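Local coordinates for ofchtiv-allosamidin (Ostrinia furnacalis, PDB 6JMB), which probably hydrolyses the beta-1,4 linkages of chitin as a group IV insect chitinase of glycosyl hydrolase family 18, and binds the inhibitor allosamidin, at residues A[202-214]-A[304-318]. Numbering follows the deposited sequence.
Sequences VTGHNAPLFISEG and DNLAKVPYAFLDYNW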
# COMPACT_ATOMS: atom_id res chain seq x y z
N VAL A 202 6.63 17.75 -12.44
CA VAL A 202 7.30 18.49 -11.37
C VAL A 202 7.46 17.54 -10.19
O VAL A 202 6.77 16.53 -10.08
CB VAL A 202 6.48 19.73 -10.94
CG1 VAL A 202 6.34 20.73 -12.09
CG2 VAL A 202 5.09 19.31 -10.45
N THR A 203 8.39 17.89 -9.31
CA THR A 203 8.53 17.14 -8.06
C THR A 203 7.27 17.28 -7.22
O THR A 203 6.53 18.27 -7.31
CB THR A 203 9.72 17.68 -7.25
OG1 THR A 203 9.51 19.07 -6.97
CG2 THR A 203 11.03 17.50 -8.03
N GLY A 204 7.01 16.27 -6.41
CA GLY A 204 5.85 16.28 -5.54
C GLY A 204 5.98 15.18 -4.52
O GLY A 204 6.83 14.29 -4.64
N HIS A 205 5.14 15.26 -3.50
CA HIS A 205 5.25 14.33 -2.39
C HIS A 205 4.51 13.04 -2.67
O HIS A 205 3.43 13.03 -3.27
CB HIS A 205 4.74 14.96 -1.09
CG HIS A 205 5.47 16.20 -0.71
ND1 HIS A 205 6.83 16.24 -0.49
CD2 HIS A 205 5.02 17.47 -0.50
CE1 HIS A 205 7.19 17.46 -0.16
NE2 HIS A 205 6.11 18.23 -0.16
N ASN A 206 5.10 11.94 -2.21
CA ASN A 206 4.48 10.63 -2.35
C ASN A 206 3.20 10.54 -1.52
O ASN A 206 2.21 9.96 -1.96
CB ASN A 206 5.51 9.59 -1.91
CG ASN A 206 5.07 8.16 -2.14
OD1 ASN A 206 4.37 7.84 -3.10
ND2 ASN A 206 5.51 7.28 -1.25
N ALA A 207 3.21 11.15 -0.34
CA ALA A 207 2.05 11.08 0.54
C ALA A 207 1.91 12.36 1.36
O ALA A 207 1.97 12.32 2.59
CB ALA A 207 2.17 9.86 1.46
N PRO A 208 1.70 13.51 0.72
CA PRO A 208 1.48 14.73 1.50
C PRO A 208 0.16 14.63 2.25
O PRO A 208 -0.83 14.12 1.73
CB PRO A 208 1.40 15.81 0.42
CG PRO A 208 0.84 15.10 -0.78
CD PRO A 208 1.35 13.67 -0.70
N LEU A 209 0.16 15.11 3.50
CA LEU A 209 -1.06 15.08 4.29
C LEU A 209 -2.05 16.14 3.82
O LEU A 209 -3.25 15.87 3.67
CB LEU A 209 -0.72 15.27 5.77
CG LEU A 209 -1.72 14.87 6.85
CD1 LEU A 209 -2.30 13.50 6.56
CD2 LEU A 209 -1.01 14.88 8.20
N PHE A 210 -1.56 17.35 3.57
CA PHE A 210 -2.39 18.48 3.19
C PHE A 210 -1.79 19.10 1.93
O PHE A 210 -0.96 18.49 1.24
CB PHE A 210 -2.47 19.50 4.34
CG PHE A 210 -2.93 18.91 5.64
CD1 PHE A 210 -4.24 18.50 5.81
CD2 PHE A 210 -2.04 18.78 6.70
CE1 PHE A 210 -4.66 17.96 7.02
CE2 PHE A 210 -2.46 18.25 7.92
CZ PHE A 210 -3.77 17.84 8.07
N ILE A 211 -2.19 20.33 1.62
CA ILE A 211 -1.61 21.11 0.52
C ILE A 211 -0.09 21.12 0.64
O ILE A 211 0.46 21.08 1.75
CB ILE A 211 -2.20 22.53 0.49
CG1 ILE A 211 -1.85 23.24 -0.82
CG2 ILE A 211 -1.72 23.36 1.69
CD1 ILE A 211 -2.69 24.50 -1.05
N SER A 212 0.60 21.14 -0.50
CA SER A 212 2.06 21.13 -0.57
C SER A 212 2.58 22.48 -1.03
O SER A 212 1.88 23.27 -1.67
CB SER A 212 2.54 20.06 -1.56
OG SER A 212 2.10 18.77 -1.17
N GLU A 213 3.85 22.74 -0.70
CA GLU A 213 4.54 23.91 -1.22
C GLU A 213 4.43 23.94 -2.74
O GLU A 213 4.61 22.92 -3.41
CB GLU A 213 6.02 23.88 -0.82
CG GLU A 213 6.27 24.18 0.64
CD GLU A 213 7.72 23.96 1.05
OE1 GLU A 213 8.59 23.80 0.17
OE2 GLU A 213 8.00 23.94 2.27
N GLY A 214 4.12 25.11 -3.28
CA GLY A 214 4.03 25.29 -4.71
C GLY A 214 2.68 25.00 -5.32
O GLY A 214 2.53 25.14 -6.55
N ASP A 304 8.46 20.03 4.43
CA ASP A 304 7.37 20.82 3.88
C ASP A 304 6.35 20.97 5.01
O ASP A 304 5.68 20.01 5.37
CB ASP A 304 6.76 20.11 2.68
CG ASP A 304 5.66 20.92 2.00
OD1 ASP A 304 4.95 21.67 2.69
OD2 ASP A 304 5.49 20.78 0.77
N ASN A 305 6.29 22.17 5.59
CA ASN A 305 5.43 22.39 6.75
C ASN A 305 3.99 22.67 6.38
O ASN A 305 3.17 22.90 7.28
CB ASN A 305 6.00 23.52 7.64
CG ASN A 305 5.62 23.36 9.09
OD1 ASN A 305 5.19 22.29 9.53
ND2 ASN A 305 5.77 24.44 9.86
N LEU A 306 3.66 22.67 5.09
CA LEU A 306 2.27 22.63 4.68
C LEU A 306 1.78 21.19 4.58
O LEU A 306 0.73 20.84 5.12
CB LEU A 306 2.11 23.35 3.33
CG LEU A 306 2.52 24.82 3.29
CD1 LEU A 306 2.40 25.38 1.88
CD2 LEU A 306 1.67 25.62 4.26
N ALA A 307 2.57 20.34 3.92
CA ALA A 307 2.20 18.95 3.67
C ALA A 307 2.57 18.01 4.80
O ALA A 307 2.07 16.87 4.83
CB ALA A 307 2.86 18.47 2.37
N LYS A 308 3.44 18.44 5.72
CA LYS A 308 3.85 17.65 6.89
C LYS A 308 4.69 16.43 6.51
O LYS A 308 4.57 15.37 7.12
CB LYS A 308 2.68 17.26 7.81
CG LYS A 308 1.64 18.36 8.02
CD LYS A 308 2.25 19.59 8.66
CE LYS A 308 1.20 20.68 8.80
NZ LYS A 308 1.77 21.91 9.42
N VAL A 309 5.55 16.59 5.51
CA VAL A 309 6.41 15.49 5.05
C VAL A 309 7.78 16.05 4.71
O VAL A 309 7.94 17.21 4.33
CB VAL A 309 5.84 14.78 3.81
CG1 VAL A 309 4.62 13.95 4.19
CG2 VAL A 309 5.51 15.78 2.72
N PRO A 310 8.81 15.20 4.82
CA PRO A 310 10.16 15.62 4.46
C PRO A 310 10.46 15.36 2.99
O PRO A 310 9.83 14.53 2.32
CB PRO A 310 11.03 14.70 5.32
CG PRO A 310 10.25 13.41 5.31
CD PRO A 310 8.79 13.83 5.37
N TYR A 311 11.46 16.07 2.50
CA TYR A 311 12.03 15.79 1.19
C TYR A 311 13.51 16.12 1.26
O TYR A 311 13.96 16.82 2.17
CB TYR A 311 11.31 16.56 0.07
CG TYR A 311 11.38 18.07 0.20
CD1 TYR A 311 10.55 18.75 1.08
CD2 TYR A 311 12.27 18.81 -0.56
CE1 TYR A 311 10.61 20.13 1.20
CE2 TYR A 311 12.34 20.18 -0.44
CZ TYR A 311 11.51 20.83 0.44
OH TYR A 311 11.59 22.21 0.55
N ALA A 312 14.26 15.61 0.29
CA ALA A 312 15.71 15.77 0.31
C ALA A 312 16.21 16.03 -1.09
O ALA A 312 15.64 15.54 -2.07
CB ALA A 312 16.40 14.54 0.90
N PHE A 313 17.29 16.79 -1.20
CA PHE A 313 17.88 17.03 -2.51
C PHE A 313 19.39 17.07 -2.42
O PHE A 313 19.97 17.40 -1.38
CB PHE A 313 17.32 18.29 -3.20
CG PHE A 313 17.44 19.54 -2.39
CD1 PHE A 313 18.59 20.30 -2.44
CD2 PHE A 313 16.40 19.95 -1.57
CE1 PHE A 313 18.71 21.46 -1.70
CE2 PHE A 313 16.50 21.11 -0.82
CZ PHE A 313 17.66 21.87 -0.89
N LEU A 314 20.02 16.72 -3.54
CA LEU A 314 21.47 16.78 -3.67
C LEU A 314 21.74 16.90 -5.16
O LEU A 314 21.54 15.94 -5.91
CB LEU A 314 22.11 15.51 -3.11
CG LEU A 314 23.62 15.39 -3.28
CD1 LEU A 314 24.32 16.62 -2.72
CD2 LEU A 314 24.13 14.13 -2.60
N ASP A 315 22.16 18.09 -5.59
CA ASP A 315 22.35 18.37 -7.01
C ASP A 315 21.09 18.00 -7.79
O ASP A 315 20.01 18.53 -7.49
CB ASP A 315 23.60 17.68 -7.55
CG ASP A 315 24.87 18.19 -6.90
OD1 ASP A 315 24.92 19.39 -6.57
OD2 ASP A 315 25.81 17.39 -6.72
N TYR A 316 21.19 17.08 -8.76
CA TYR A 316 20.01 16.75 -9.56
C TYR A 316 18.99 15.90 -8.82
O TYR A 316 17.84 15.80 -9.27
CB TYR A 316 20.44 16.08 -10.87
CG TYR A 316 20.85 17.08 -11.93
CD1 TYR A 316 19.90 17.71 -12.71
CD2 TYR A 316 22.18 17.41 -12.12
CE1 TYR A 316 20.25 18.63 -13.67
CE2 TYR A 316 22.55 18.34 -13.08
CZ TYR A 316 21.57 18.94 -13.85
OH TYR A 316 21.90 19.87 -14.81
N ASN A 317 19.36 15.27 -7.70
CA ASN A 317 18.45 14.36 -7.01
C ASN A 317 17.45 15.12 -6.17
O ASN A 317 17.83 16.02 -5.41
CB ASN A 317 19.24 13.46 -6.07
CG ASN A 317 20.22 12.59 -6.78
OD1 ASN A 317 19.83 11.65 -7.46
ND2 ASN A 317 21.50 12.91 -6.63
N TRP A 318 16.18 14.73 -6.26
CA TRP A 318 15.15 15.22 -5.36
C TRP A 318 14.31 14.01 -4.96
O TRP A 318 13.85 13.26 -5.82
CB TRP A 318 14.29 16.27 -6.07
CG TRP A 318 13.37 17.04 -5.19
CD1 TRP A 318 13.58 18.31 -4.70
CD2 TRP A 318 12.08 16.64 -4.72
NE1 TRP A 318 12.50 18.71 -3.95
CE2 TRP A 318 11.56 17.70 -3.95
CE3 TRP A 318 11.31 15.48 -4.88
CZ2 TRP A 318 10.31 17.63 -3.33
CZ3 TRP A 318 10.06 15.42 -4.27
CH2 TRP A 318 9.58 16.49 -3.50
O HOH W 1 7.61 13.86 0.88
O HOH W 2 10.37 23.08 2.89
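CG anti to the carbonyl carbon (chi1 -59°) carries the His-205 ring to Asp-304, whose own CG, trans to its N (chi1 -176°), puts OD2 at the ring's edge. NE2 of His-205 donates to OD2 of Asp-304 over 2.8 Å, the acceptor lying near the ring plane but the donor reaching OD2 on its anti side, somewhat out of the carboxylate plane. The syn lone pair of Asp-304 OD2 also takes the backbone N of Glu-213, 2.9 Å away, while OD1 accepts from Leu-306 N (an Asx turn) and from Ala-307 N, which completes an Asx motif. A carboxylate suits this place because both its oxygens can serve two donors each; an alanine here would probably leave the His-205 N-H and the amide of Glu-213 without their acceptor and free the turn to shift. The contact joins the loop that follows barrel strand 187-190 to the antiparallel strands 300-304, 309-314 and 317-320, probably part of the small insertion domain that many family 18 chitinases carry beside the TIM barrel; Lys-308 and Val-309 opposite Asp-304 form a G1 beta bulge. CG2 of Val-309 sits over the centre of the His-205 ring, 3.5 Å from the ring centroid, a CH-pi contact for which a branched strand residue is well shaped. At ND1 of His-205, a water bridges to the carbonyl of Pro-310. Further along, CB of Thr-203 lies over the six-membered ring of Trp-318, 3.5 Å from its centroid, with Tyr-311 CB on the opposite face; Thr-203 OG1 is hydrogen-bonded to Ser-266 N and Ala-263 O. Leu-209 N donates to Ala-307 O (2.9 Å), and Ala-307, with no side chain beyond CB, packs that CB on Pro-208 CB at 3.6 Å.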